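AbiEi antitoxin C-terminal domain-containing protein (Mycobacterium tuberculosis, PDB 1ZEL) is of unknown function but probably binds DNA through a winged helix-turn-helix domain and may act as an AbiEi-type antitoxin. Local coordinates at residues A[102-107]-A[124-129]; A[145-150]-A[191-196]; A[110-115]-A[174-179]; A[262-267]-A[285-290]; A[67-72]-A[90-95]. All blocks are in the same frame, centred on the assembly; numbering follows the deposited sequence. Where two conformers were deposited one is given.

Interaction 1 (A[102-107]-A[124-129])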
# COMPACT_ATOMS: atom_id res chain seq x y z
N PHE A 102 5.59 -7.19 -3.47
CA PHE A 102 4.81 -5.96 -3.55
C PHE A 102 5.31 -5.01 -2.51
O PHE A 102 5.97 -5.41 -1.53
CB PHE A 102 3.29 -6.21 -3.32
CG PHE A 102 2.96 -6.82 -1.96
CD1 PHE A 102 2.85 -6.01 -0.83
CD2 PHE A 102 2.77 -8.19 -1.82
CE1 PHE A 102 2.59 -6.56 0.42
CE2 PHE A 102 2.47 -8.75 -0.55
CZ PHE A 102 2.39 -7.92 0.56
N MET A 103 4.98 -3.74 -2.70
CA MET A 103 5.12 -2.75 -1.67
C MET A 103 3.84 -1.93 -1.58
O MET A 103 3.26 -1.61 -2.61
CB MET A 103 6.31 -1.83 -1.98
CG MET A 103 7.61 -2.59 -2.13
SD MET A 103 9.07 -1.59 -2.48
CE MET A 103 9.38 -0.86 -0.89
N LEU A 104 3.39 -1.60 -0.36
CA LEU A 104 2.31 -0.65 -0.19
C LEU A 104 2.68 0.64 -0.91
O LEU A 104 3.84 1.08 -0.84
CB LEU A 104 2.05 -0.39 1.30
CG LEU A 104 1.45 -1.54 2.10
CD1 LEU A 104 1.35 -1.19 3.59
CD2 LEU A 104 0.09 -1.95 1.54
N ALA A 105 1.73 1.21 -1.65
CA ALA A 105 2.02 2.40 -2.45
C ALA A 105 0.97 3.47 -2.24
O ALA A 105 0.12 3.36 -1.34
CB ALA A 105 2.13 2.04 -3.95
N GLY A 106 1.03 4.52 -3.05
CA GLY A 106 -0.02 5.54 -3.12
C GLY A 106 -0.54 5.94 -1.76
O GLY A 106 0.26 6.23 -0.88
N ALA A 107 -1.86 5.90 -1.59
CA ALA A 107 -2.52 6.33 -0.36
C ALA A 107 -2.11 5.56 0.91
O ALA A 107 -2.07 6.15 2.00
CB ALA A 107 -4.04 6.30 -0.52
N ILE A 124 -6.49 -1.78 -1.68
CA ILE A 124 -5.14 -1.46 -1.17
C ILE A 124 -4.22 -1.16 -2.32
O ILE A 124 -3.96 -2.03 -3.16
CB ILE A 124 -4.54 -2.61 -0.32
CG1 ILE A 124 -5.51 -3.01 0.81
CG2 ILE A 124 -3.13 -2.19 0.21
CD1 ILE A 124 -5.65 -4.54 1.04
N PRO A 125 -3.69 0.08 -2.39
CA PRO A 125 -2.74 0.43 -3.43
C PRO A 125 -1.36 -0.18 -3.18
O PRO A 125 -0.75 0.03 -2.11
CB PRO A 125 -2.69 1.95 -3.36
CG PRO A 125 -2.95 2.23 -1.91
CD PRO A 125 -3.95 1.21 -1.47
N ILE A 126 -0.87 -0.94 -4.15
CA ILE A 126 0.48 -1.50 -4.09
C ILE A 126 1.26 -1.22 -5.35
O ILE A 126 0.69 -0.91 -6.39
CB ILE A 126 0.47 -3.05 -3.86
CG1 ILE A 126 -0.23 -3.78 -5.02
CG2 ILE A 126 -0.17 -3.41 -2.52
CD1 ILE A 126 -0.07 -5.30 -4.94
N TRP A 127 2.57 -1.34 -5.26
CA TRP A 127 3.44 -1.32 -6.42
C TRP A 127 3.92 -2.74 -6.59
O TRP A 127 4.20 -3.42 -5.59
CB TRP A 127 4.65 -0.38 -6.18
CG TRP A 127 5.72 -0.57 -7.27
CD1 TRP A 127 5.69 -0.08 -8.55
CD2 TRP A 127 6.88 -1.40 -7.18
NE1 TRP A 127 6.81 -0.53 -9.25
CE2 TRP A 127 7.54 -1.35 -8.43
CE3 TRP A 127 7.44 -2.19 -6.16
CZ2 TRP A 127 8.74 -2.04 -8.68
CZ3 TRP A 127 8.61 -2.87 -6.41
CH2 TRP A 127 9.25 -2.79 -7.66
N LEU A 128 3.98 -3.21 -7.84
CA LEU A 128 4.58 -4.51 -8.17
C LEU A 128 5.59 -4.33 -9.29
O LEU A 128 5.32 -3.58 -10.22
CB LEU A 128 3.49 -5.48 -8.68
CG LEU A 128 2.74 -6.34 -7.67
CD1 LEU A 128 1.61 -7.11 -8.38
CD2 LEU A 128 3.68 -7.28 -6.97
N PRO A 129 6.73 -5.03 -9.22
CA PRO A 129 7.65 -4.97 -10.35
C PRO A 129 7.03 -5.57 -11.63
O PRO A 129 6.12 -6.41 -11.55
CB PRO A 129 8.84 -5.79 -9.89
CG PRO A 129 8.41 -6.54 -8.76
CD PRO A 129 7.23 -5.90 -8.14
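Phe102 meets Ile126 and Leu128 where strand 103-104 pairs antiparallel with strand 124-127, the middle strand of a three-stranded mixed sheet. The CB of Phe102 lies 3.8 Å from Leu128 CD2 and sits equally close to the CD1 tip of Ile126. With CG held between the backbone N and the carbonyl carbon (chi1 60°), the ring leads away from the partner strand toward helix 88-96, where it meets the Trp93 ring. Met103 forms the hydrogen-bonded pair with Trp127. Met103 N donates to Trp127 O at 3.0 Å, and Met103 O accepts from Trp127 N at 2.8 Å. On the same face of the sheet the two side chains run side by side. Met103 CG comes to the edge of the indole, and SD makes an oblique Met-aromatic contact 5.1 Å from the centroid of its six-membered ring. The indole NE1 is used by Ile147 O. Leu104 and Ile126 are a non-hydrogen-bonded pair. The CD2 branch of Leu104 presses tightly on Ile124 CG2, at 3.5 Å. Ala105 extends the backbone pairing beyond the strand. Ala105 N reaches Pro125 O at 2.8 Å, while Ala105 O lies 3.3 Å from Pro125 CG.

Interaction 2 (A[145-150]-A[191-196]); sequences VRIPWN and ATRPAS. With FMT (formic acid), chain E.
The guanidinium of Arg193 lies flat against an aliphatic side chain, with Ile147 CG1 over one of its faces. The contact joins the chain leaving strand 142-145 to the C-terminal end of helix 183-192, within the AbiEi-family region. The straight Arg193 chain passes alongside Ile147, the two pointing opposite ways. This brings Ile147 CG1 to 4.0 Å from Arg193 NE. At its end the guanidinium reaches the backbone of Arg146, with Arg193 NH2 3.1 Å from Arg146 O. Ile147 CD1 meets Thr192 CB tip to tip at 4.0 Å. The Thr192 hydroxyl is engaged by Val188 O. Pro148 centres an inverse gamma turn, and the Trp149 ring lies under Ile147 CG2. Beside Arg193, Val145 CG2 packs on Ser196 CB at 3.7 Å. Ser196 belongs to the 3-10 turn after the helix, and its N also bonds Arg193 O. Ser196 OG donates to Arg193 O at 2.7 Å, in the carbonyl plane, and is also bonded to Gln189. Arg146 turns the other way, toward a formic acid molecule, probably from the crystallisation liquor. Arg146 NE donates to O2 of the formic acid at 2.8 Å, and Arg146 NH2 to its O1 at 3.0 Å.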
# COMPACT_ATOMS: atom_id res chain seq x y z
N VAL A 145 0.01 -0.29 -9.11
CA VAL A 145 0.66 0.73 -9.91
C VAL A 145 1.93 0.08 -10.43
O VAL A 145 2.59 -0.69 -9.73
CB VAL A 145 0.90 2.06 -9.11
CG1 VAL A 145 1.98 1.90 -8.06
CG2 VAL A 145 1.25 3.19 -10.08
N ARG A 146 2.22 0.33 -11.70
CA ARG A 146 3.22 -0.47 -12.39
C ARG A 146 4.31 0.38 -13.05
O ARG A 146 4.50 0.33 -14.27
CB ARG A 146 2.54 -1.34 -13.45
CG ARG A 146 1.74 -2.49 -12.87
CD ARG A 146 2.51 -3.79 -12.92
NE ARG A 146 1.62 -4.93 -12.75
CZ ARG A 146 2.03 -6.12 -12.34
NH1 ARG A 146 3.32 -6.30 -12.09
NH2 ARG A 146 1.16 -7.12 -12.17
N ILE A 147 5.04 1.13 -12.25
CA ILE A 147 6.17 1.92 -12.72
C ILE A 147 7.37 0.99 -12.75
O ILE A 147 7.63 0.30 -11.77
CB ILE A 147 6.37 3.11 -11.77
CG1 ILE A 147 5.11 3.99 -11.81
CG2 ILE A 147 7.64 3.92 -12.10
CD1 ILE A 147 5.11 5.07 -10.81
N PRO A 148 8.09 0.93 -13.90
CA PRO A 148 9.13 -0.10 -14.05
C PRO A 148 10.43 0.18 -13.32
O PRO A 148 11.52 0.06 -13.91
CB PRO A 148 9.35 -0.15 -15.57
CG PRO A 148 9.07 1.23 -16.01
CD PRO A 148 7.97 1.75 -15.13
N TRP A 149 10.34 0.55 -12.04
CA TRP A 149 11.52 0.54 -11.19
C TRP A 149 12.21 -0.84 -11.13
O TRP A 149 11.54 -1.90 -11.20
CB TRP A 149 11.14 0.96 -9.77
CG TRP A 149 10.77 2.41 -9.65
CD1 TRP A 149 11.47 3.46 -10.15
CD2 TRP A 149 9.65 2.96 -8.95
NE1 TRP A 149 10.86 4.65 -9.81
CE2 TRP A 149 9.74 4.37 -9.07
CE3 TRP A 149 8.58 2.41 -8.23
CZ2 TRP A 149 8.78 5.23 -8.51
CZ3 TRP A 149 7.65 3.26 -7.66
CH2 TRP A 149 7.75 4.66 -7.82
N ASN A 150 13.54 -0.79 -10.99
CA ASN A 150 14.39 -1.94 -10.68
C ASN A 150 13.99 -2.60 -9.34
O ASN A 150 14.27 -2.08 -8.24
CB ASN A 150 15.88 -1.52 -10.67
CG ASN A 150 16.82 -2.67 -10.32
OD1 ASN A 150 16.39 -3.82 -10.24
ND2 ASN A 150 18.09 -2.36 -10.12
N ALA A 191 3.65 11.82 -9.18
CA ALA A 191 4.04 12.71 -10.29
C ALA A 191 3.97 11.96 -11.63
O ALA A 191 3.50 12.50 -12.65
CB ALA A 191 5.46 13.26 -10.06
N THR A 192 4.44 10.72 -11.64
CA THR A 192 4.47 9.93 -12.87
C THR A 192 3.07 9.60 -13.35
O THR A 192 2.77 9.74 -14.56
CB THR A 192 5.30 8.63 -12.69
OG1 THR A 192 6.65 8.97 -12.37
CG2 THR A 192 5.30 7.77 -13.97
N ARG A 193 2.22 9.18 -12.41
CA ARG A 193 0.86 8.76 -12.74
C ARG A 193 -0.11 9.33 -11.70
O ARG A 193 -0.50 8.62 -10.80
CB ARG A 193 0.77 7.23 -12.77
CG ARG A 193 1.39 6.61 -14.04
CD ARG A 193 1.44 5.12 -13.99
NE ARG A 193 2.54 4.60 -14.79
CZ ARG A 193 2.71 3.32 -15.11
NH1 ARG A 193 1.82 2.42 -14.72
NH2 ARG A 193 3.76 2.96 -15.83
N PRO A 194 -0.46 10.62 -11.82
CA PRO A 194 -1.34 11.22 -10.82
C PRO A 194 -2.66 10.47 -10.65
O PRO A 194 -3.23 10.51 -9.57
CB PRO A 194 -1.58 12.63 -11.35
CG PRO A 194 -0.37 12.91 -12.22
CD PRO A 194 0.01 11.60 -12.81
N ALA A 195 -3.12 9.76 -11.68
CA ALA A 195 -4.43 9.08 -11.64
C ALA A 195 -4.37 7.81 -10.77
O ALA A 195 -5.41 7.29 -10.34
CB ALA A 195 -4.93 8.73 -13.08
N SER A 196 -3.14 7.36 -10.49
CA SER A 196 -2.93 6.19 -9.65
C SER A 196 -3.17 6.50 -8.19
O SER A 196 -3.28 5.57 -7.37
CB SER A 196 -1.52 5.63 -9.83
OG SER A 196 -0.57 6.46 -9.20
C FMT E . -1.97 -5.66 -12.34
O1 FMT E . -1.86 -6.89 -12.43
O2 FMT E . -1.19 -4.84 -12.84

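Interaction 3 (A[110-115]-A[174-179]); sequences AWHLGY and WATGLP
Trp174 opens the contact by bringing the CZ3 corner of its indole up to the last turn of helix 106-113. Its chi1 of 71° folds the ring back over its own backbone, toward that helix. Trp174 CZ3 lies 3.5 Å from Leu113 CD2 and 3.6 Å from His112 CB, both oblique to the indole plane. The carbonyl O of Trp174 also reaches His112 CB, at 3.5 Å. Ala175 supplies a CH-pi contact. Its CA sits over one face of the His112 imidazole, 4.0 Å from the ring centroid and 18° off the ring normal. Trp111 CD1 lies over the opposite face, so the imidazole is sandwiched. Ala175 CB packs beside His112 CD2 and also lies over a face of the indole. Thr176 begins the turning part of the type I' beta turn from Ala175 to Leu178. Thr176 CG2 crosses the end of the imidazole, 3.9 Å from His112 CE1, while its OG1 donates to Ala175 O and also bonds Arg91. The imidazole meets this loop mostly through carbon contacts, with the Trp174 carbonyl beside it and no hydrogen bond between the segments. A bond from His112 NE2 to the Tyr87 hydroxyl helps fix its rotation.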
# COMPACT_ATOMS: atom_id res chain seq x y z
N ALA A 110 1.36 6.88 1.83
CA ALA A 110 1.19 8.26 2.31
C ALA A 110 0.60 8.29 3.71
O ALA A 110 0.94 9.15 4.55
CB ALA A 110 0.28 9.06 1.34
N TRP A 111 -0.34 7.38 3.98
CA TRP A 111 -1.04 7.35 5.26
C TRP A 111 -0.06 7.03 6.38
O TRP A 111 0.02 7.75 7.37
CB TRP A 111 -2.20 6.33 5.19
CG TRP A 111 -2.75 5.89 6.52
CD1 TRP A 111 -2.71 4.63 7.05
CD2 TRP A 111 -3.46 6.69 7.48
NE1 TRP A 111 -3.34 4.60 8.27
CE2 TRP A 111 -3.81 5.85 8.55
CE3 TRP A 111 -3.85 8.04 7.52
CZ2 TRP A 111 -4.51 6.30 9.67
CZ3 TRP A 111 -4.53 8.50 8.64
CH2 TRP A 111 -4.85 7.63 9.70
N HIS A 112 0.73 5.98 6.21
CA HIS A 112 1.65 5.56 7.26
C HIS A 112 2.86 6.49 7.40
O HIS A 112 3.43 6.58 8.49
CB HIS A 112 2.07 4.11 7.06
CG HIS A 112 0.95 3.13 7.23
ND1 HIS A 112 0.29 2.95 8.43
CD2 HIS A 112 0.38 2.26 6.35
CE1 HIS A 112 -0.65 2.03 8.28
NE2 HIS A 112 -0.62 1.59 7.03
N LEU A 113 3.23 7.18 6.32
CA LEU A 113 4.30 8.18 6.33
C LEU A 113 3.80 9.47 6.96
O LEU A 113 4.60 10.33 7.38
CB LEU A 113 4.81 8.46 4.91
CG LEU A 113 5.70 7.42 4.21
CD1 LEU A 113 5.99 7.81 2.74
CD2 LEU A 113 7.00 7.20 5.01
N GLY A 114 2.48 9.61 7.05
CA GLY A 114 1.88 10.71 7.82
C GLY A 114 1.39 11.90 7.02
O GLY A 114 1.11 12.96 7.59
N TYR A 115 1.19 11.70 5.71
CA TYR A 115 0.82 12.82 4.83
C TYR A 115 -0.68 12.94 4.57
O TYR A 115 -1.09 13.76 3.75
CB TYR A 115 1.61 12.76 3.51
CG TYR A 115 3.10 12.57 3.71
CD1 TYR A 115 3.81 11.59 3.02
CD2 TYR A 115 3.78 13.33 4.63
CE1 TYR A 115 5.16 11.41 3.23
CE2 TYR A 115 5.15 13.15 4.85
CZ TYR A 115 5.82 12.20 4.15
OH TYR A 115 7.16 12.00 4.37
N TRP A 174 6.33 0.43 10.91
CA TRP A 174 5.68 1.71 10.58
C TRP A 174 4.50 1.57 9.58
O TRP A 174 3.57 2.36 9.64
CB TRP A 174 6.71 2.75 10.10
CG TRP A 174 7.26 2.44 8.75
CD1 TRP A 174 8.28 1.59 8.43
CD2 TRP A 174 6.76 2.95 7.52
NE1 TRP A 174 8.45 1.54 7.06
CE2 TRP A 174 7.52 2.38 6.48
CE3 TRP A 174 5.72 3.82 7.19
CZ2 TRP A 174 7.27 2.65 5.13
CZ3 TRP A 174 5.50 4.13 5.85
CH2 TRP A 174 6.27 3.53 4.84
N ALA A 175 4.57 0.58 8.69
CA ALA A 175 3.44 0.25 7.77
C ALA A 175 2.83 -1.11 8.12
O ALA A 175 2.45 -1.91 7.23
CB ALA A 175 3.89 0.29 6.28
N THR A 176 2.77 -1.37 9.44
CA THR A 176 2.19 -2.56 10.07
C THR A 176 2.93 -3.84 9.74
O THR A 176 2.36 -4.94 9.84
CB THR A 176 0.70 -2.76 9.71
OG1 THR A 176 0.62 -3.31 8.38
CG2 THR A 176 -0.08 -1.47 9.79
N GLY A 177 4.18 -3.70 9.30
CA GLY A 177 5.00 -4.86 9.03
C GLY A 177 5.17 -5.23 7.58
O GLY A 177 5.92 -6.14 7.26
N LEU A 178 4.45 -4.55 6.68
CA LEU A 178 4.59 -4.83 5.25
C LEU A 178 5.58 -3.85 4.65
O LEU A 178 5.76 -2.78 5.21
CB LEU A 178 3.23 -4.68 4.56
CG LEU A 178 2.17 -5.69 4.97
CD1 LEU A 178 0.88 -5.23 4.34
CD2 LEU A 178 2.53 -7.11 4.53
N PRO A 179 6.19 -4.22 3.52
CA PRO A 179 7.07 -3.33 2.74
C PRO A 179 6.22 -2.19 2.18
O PRO A 179 5.07 -2.43 1.80
CB PRO A 179 7.56 -4.21 1.59
CG PRO A 179 7.22 -5.59 1.96
CD PRO A 179 6.05 -5.54 2.88

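Interaction 4 (A[262-267]-A[285-290])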
# COMPACT_ATOMS: atom_id res chain seq x y z
N THR A 262 3.11 20.12 -20.03
CA THR A 262 2.40 19.00 -19.44
C THR A 262 1.28 19.47 -18.54
O THR A 262 1.35 20.58 -17.99
CB THR A 262 3.37 18.07 -18.64
OG1 THR A 262 2.73 16.80 -18.44
CG2 THR A 262 3.70 18.69 -17.28
N ARG A 263 0.23 18.65 -18.41
CA ARG A 263 -0.85 18.94 -17.48
C ARG A 263 -0.67 18.12 -16.21
O ARG A 263 -0.26 16.97 -16.27
CB ARG A 263 -2.21 18.64 -18.11
CG ARG A 263 -2.69 19.67 -19.12
CD ARG A 263 -4.06 19.26 -19.69
NE ARG A 263 -4.56 20.17 -20.72
CZ ARG A 263 -4.68 19.88 -22.01
NH1 ARG A 263 -4.33 18.68 -22.48
NH2 ARG A 263 -5.16 20.78 -22.86
N PHE A 264 -0.98 18.73 -15.07
CA PHE A 264 -0.99 18.05 -13.80
C PHE A 264 -2.45 17.87 -13.52
O PHE A 264 -3.12 18.81 -13.14
CB PHE A 264 -0.32 18.88 -12.69
CG PHE A 264 0.23 18.03 -11.56
CD1 PHE A 264 1.43 18.34 -10.96
CD2 PHE A 264 -0.46 16.89 -11.13
CE1 PHE A 264 1.94 17.53 -9.93
CE2 PHE A 264 0.05 16.08 -10.12
CZ PHE A 264 1.26 16.40 -9.53
N THR A 265 -2.95 16.66 -13.75
CA THR A 265 -4.38 16.40 -13.71
C THR A 265 -4.61 14.90 -13.48
O THR A 265 -3.78 14.09 -13.89
CB THR A 265 -5.10 16.85 -15.02
OG1 THR A 265 -6.52 16.76 -14.85
CG2 THR A 265 -4.69 15.97 -16.23
N THR A 266 -5.73 14.54 -12.86
CA THR A 266 -6.10 13.12 -12.76
C THR A 266 -7.02 12.71 -13.91
O THR A 266 -7.23 11.50 -14.16
CB THR A 266 -6.76 12.79 -11.41
OG1 THR A 266 -7.80 13.73 -11.14
CG2 THR A 266 -5.75 12.85 -10.29
N ALA A 267 -7.54 13.72 -14.60
CA ALA A 267 -8.41 13.56 -15.76
C ALA A 267 -8.68 14.97 -16.26
O ALA A 267 -9.40 15.74 -15.62
CB ALA A 267 -9.73 12.84 -15.39
N ASP A 285 -1.19 23.36 -14.08
CA ASP A 285 -1.66 22.67 -12.90
C ASP A 285 -3.18 22.75 -12.80
O ASP A 285 -3.73 23.81 -12.52
CB ASP A 285 -0.99 23.26 -11.64
CG ASP A 285 -1.44 22.57 -10.34
OD1 ASP A 285 -1.95 21.43 -10.41
OD2 ASP A 285 -1.28 23.17 -9.25
N GLU A 286 -3.85 21.62 -13.02
CA GLU A 286 -5.30 21.52 -12.91
C GLU A 286 -5.72 20.81 -11.63
O GLU A 286 -6.92 20.58 -11.38
CB GLU A 286 -5.85 20.81 -14.14
CG GLU A 286 -5.46 21.51 -15.41
CD GLU A 286 -5.94 20.84 -16.68
OE1 GLU A 286 -6.51 19.72 -16.61
OE2 GLU A 286 -5.76 21.46 -17.75
N LEU A 287 -4.74 20.54 -10.79
CA LEU A 287 -4.96 19.66 -9.66
C LEU A 287 -4.53 20.21 -8.30
O LEU A 287 -5.35 20.33 -7.41
CB LEU A 287 -4.29 18.31 -9.92
CG LEU A 287 -4.24 17.25 -8.81
CD1 LEU A 287 -5.63 16.73 -8.52
CD2 LEU A 287 -3.35 16.13 -9.32
N VAL A 288 -3.25 20.49 -8.14
CA VAL A 288 -2.71 20.79 -6.83
C VAL A 288 -3.28 22.11 -6.30
O VAL A 288 -4.01 22.12 -5.30
CB VAL A 288 -1.17 20.74 -6.82
CG1 VAL A 288 -0.60 21.23 -5.49
CG2 VAL A 288 -0.70 19.29 -7.09
N VAL A 289 -2.99 23.22 -6.98
CA VAL A 289 -3.53 24.54 -6.58
C VAL A 289 -5.07 24.62 -6.64
O VAL A 289 -5.72 25.04 -5.68
CB VAL A 289 -2.78 25.70 -7.29
CG1 VAL A 289 -3.27 27.06 -6.80
CG2 VAL A 289 -1.29 25.59 -7.00
N PRO A 290 -5.69 24.14 -7.73
CA PRO A 290 -7.16 24.07 -7.75
C PRO A 290 -7.83 23.32 -6.57
O PRO A 290 -8.89 23.76 -6.10
CB PRO A 290 -7.46 23.35 -9.07
CG PRO A 290 -6.29 23.68 -9.91
CD PRO A 290 -5.12 23.66 -9.00
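The Phe264 ring carries Val288 CG2 over the centre of one face, a CH-pi contact 4.3 Å from the centroid. Leu287 CD2 comes obliquely to the same ring, 3.5 Å from Phe264 CE2. At the edge of the Arg263 guanidinium lies Glu286 OE2, 3.5 Å from Arg263 NE, a long salt bridge that rests on one of two conformers and is therefore doubtful. The other carboxylate oxygen of Glu286, OE1, lies near Thr265 OG1 and is bonded to His268. Thr265 OG1 accepts from Ala267 N, forming an ST turn. Phe264 and Asp285 are a parallel bridge pair, their side chains leaving the sheet on the same face. Just beyond it, Glu286 N donates to Phe264 O at 2.9 Å. Asp285, its CG anti to the backbone N (chi1 -180°), folds its carboxylate over the start of helix 288-296. Asp285 OD1 takes Val288 N on its syn lone pair at 2.8 Å. Asp285 OD1 also takes Leu287 N at 3.0 Å, from above the carboxylate plane, closing an Asx turn. Asp285 OD2 receives Val289 N at 2.8 Å and a further bond from Tyr236. Three amides at the helix start are thus held by one carboxylate, which the helix dipole probably helps stabilise. Strand 262-264 is an outer strand beside central strand 283-285. Helix 228-240 packs on Thr262 and Val289, and Trp200 of helix 200-203 touches Thr266 and Leu287.

Interaction 5 (A[67-72]-A[90-95]). With FMT (formic acid), chain M.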
# COMPACT_ATOMS: atom_id res chain seq x y z
N LEU A 67 -9.61 -16.25 2.94
CA LEU A 67 -8.92 -15.08 2.41
C LEU A 67 -8.75 -15.16 0.89
O LEU A 67 -8.95 -16.23 0.31
CB LEU A 67 -7.57 -14.89 3.13
CG LEU A 67 -7.66 -14.46 4.59
CD1 LEU A 67 -6.23 -14.51 5.22
CD2 LEU A 67 -8.35 -13.06 4.80
N PRO A 68 -8.45 -14.02 0.23
CA PRO A 68 -8.43 -13.93 -1.24
C PRO A 68 -7.45 -14.85 -1.94
O PRO A 68 -7.69 -15.25 -3.08
CB PRO A 68 -8.04 -12.46 -1.50
CG PRO A 68 -8.51 -11.73 -0.27
CD PRO A 68 -8.23 -12.69 0.86
N VAL A 69 -6.35 -15.20 -1.27
CA VAL A 69 -5.39 -16.09 -1.91
C VAL A 69 -5.74 -17.56 -1.63
O VAL A 69 -6.10 -17.93 -0.52
CB VAL A 69 -3.92 -15.70 -1.57
CG1 VAL A 69 -2.96 -16.65 -2.21
CG2 VAL A 69 -3.63 -14.28 -2.13
N LYS A 70 -5.67 -18.39 -2.66
CA LYS A 70 -6.06 -19.79 -2.51
C LYS A 70 -5.26 -20.48 -1.41
O LYS A 70 -4.02 -20.39 -1.37
CB LYS A 70 -5.90 -20.55 -3.83
N GLY A 71 -5.95 -21.18 -0.53
CA GLY A 71 -5.28 -22.00 0.47
C GLY A 71 -4.92 -21.23 1.73
O GLY A 71 -4.04 -21.66 2.48
N THR A 72 -5.59 -20.10 1.95
CA THR A 72 -5.39 -19.27 3.14
C THR A 72 -6.72 -18.88 3.79
O THR A 72 -7.74 -18.69 3.09
CB THR A 72 -4.60 -17.98 2.81
OG1 THR A 72 -5.37 -17.16 1.94
CG2 THR A 72 -3.28 -18.31 2.15
N LEU A 90 -3.07 -8.98 1.60
CA LEU A 90 -1.65 -9.00 1.25
C LEU A 90 -0.85 -9.97 2.11
O LEU A 90 0.05 -10.66 1.62
CB LEU A 90 -1.06 -7.59 1.34
CG LEU A 90 -1.59 -6.64 0.27
CD1 LEU A 90 -1.10 -5.24 0.54
CD2 LEU A 90 -1.18 -7.10 -1.14
N ARG A 91 -1.15 -10.01 3.40
CA ARG A 91 -0.53 -11.01 4.27
C ARG A 91 -0.89 -12.41 3.79
O ARG A 91 -0.08 -13.32 3.91
CB ARG A 91 -0.96 -10.82 5.72
CG ARG A 91 -0.68 -9.40 6.24
CD ARG A 91 -0.84 -9.34 7.75
NE ARG A 91 -1.26 -8.01 8.18
CZ ARG A 91 -0.43 -6.97 8.37
NH1 ARG A 91 0.88 -7.11 8.19
NH2 ARG A 91 -0.92 -5.80 8.77
N SER A 92 -2.11 -12.62 3.28
CA SER A 92 -2.43 -13.97 2.76
C SER A 92 -1.59 -14.35 1.54
O SER A 92 -1.25 -15.53 1.33
CB SER A 92 -3.93 -14.13 2.48
OG SER A 92 -4.30 -13.69 1.19
N TRP A 93 -1.25 -13.35 0.73
CA TRP A 93 -0.32 -13.56 -0.37
C TRP A 93 1.08 -13.95 0.12
O TRP A 93 1.65 -14.96 -0.36
CB TRP A 93 -0.29 -12.32 -1.27
CG TRP A 93 0.47 -12.50 -2.59
CD1 TRP A 93 0.99 -13.66 -3.09
CD2 TRP A 93 0.71 -11.49 -3.56
NE1 TRP A 93 1.58 -13.41 -4.32
CE2 TRP A 93 1.42 -12.08 -4.63
CE3 TRP A 93 0.40 -10.12 -3.63
CZ2 TRP A 93 1.84 -11.35 -5.75
CZ3 TRP A 93 0.80 -9.40 -4.75
CH2 TRP A 93 1.52 -10.01 -5.78
N LEU A 94 1.63 -13.20 1.08
CA LEU A 94 2.95 -13.55 1.66
C LEU A 94 2.97 -14.94 2.31
O LEU A 94 4.02 -15.62 2.35
CB LEU A 94 3.37 -12.52 2.70
CG LEU A 94 3.72 -11.17 2.12
CD1 LEU A 94 3.76 -10.13 3.24
CD2 LEU A 94 5.04 -11.24 1.36
N ALA A 95 1.80 -15.35 2.81
CA ALA A 95 1.65 -16.68 3.43
C ALA A 95 1.89 -17.80 2.43
O ALA A 95 2.43 -18.85 2.78
CB ALA A 95 0.28 -16.82 4.06
C FMT M . -5.13 -16.79 -6.35
O1 FMT M . -4.99 -17.27 -5.22
O2 FMT M . -5.88 -15.85 -6.62
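A type II beta turn, Val69 to Thr72, links strand 64-66 to strand 72-75 and closes onto helix 88-96 at Ser92. Leu67, Val69 and Thr72 all point toward the helix and surround the small serine. Leu67 CD1 reaches Ser92 CB at 3.6 Å. Thr72 OG1 approaches Ser92 CB at 3.4 Å. Val69 CB lies 3.4 Å from Ser92 OG. A chi1 of 87° swings that hydroxyl back over its own helix, where it bonds Pro89 O and is satisfied. The hairpin-like link between these two strands resembles the wing of a winged-helix domain, consistent with such a domain in this part of the chain. Within the turn, Thr72 OG1 donates to Val69 O at 2.7 Å, tilted 26° from the carbonyl plane. This bond bridges the turn, alongside a weak one from Thr72 N to the same oxygen. Val69 CG2 extends along the helix to Trp93, 4.0 Å from its CB, and meets the indole obliquely. Thr72 CG2 faces Ala95 CB at the next helical turn. Lys70 N donates to O1 of a formic acid molecule, probably from the crystallisation liquor, at 2.9 Å, and Gly137 N binds the same molecule.

Overall arrangement
Along the chain, interaction 5 closes before interaction 1 opens, and interaction 4 comes last. Interactions 1 and 3 interlock, their segments alternating and both using helix 106-113. Interaction 1 lies about 4 Å from the chain centre and touches interactions 2, 3 and 5, with centres about 10, 11 and 16 Å away. Its sheet shares strand 142-145 with interaction 2, while Phe102 and Leu104 pack on helix 88-96 of interaction 5. Interaction 4, in a second three-stranded sheet, touches interaction 2 through Pro194 and Ala195. Interactions 4 and 5 are about 37 Å apart between centres, on opposite sides of the chain's centre. The elongated chain thus links its probable winged-helix end to its C-terminal end through the central sheet.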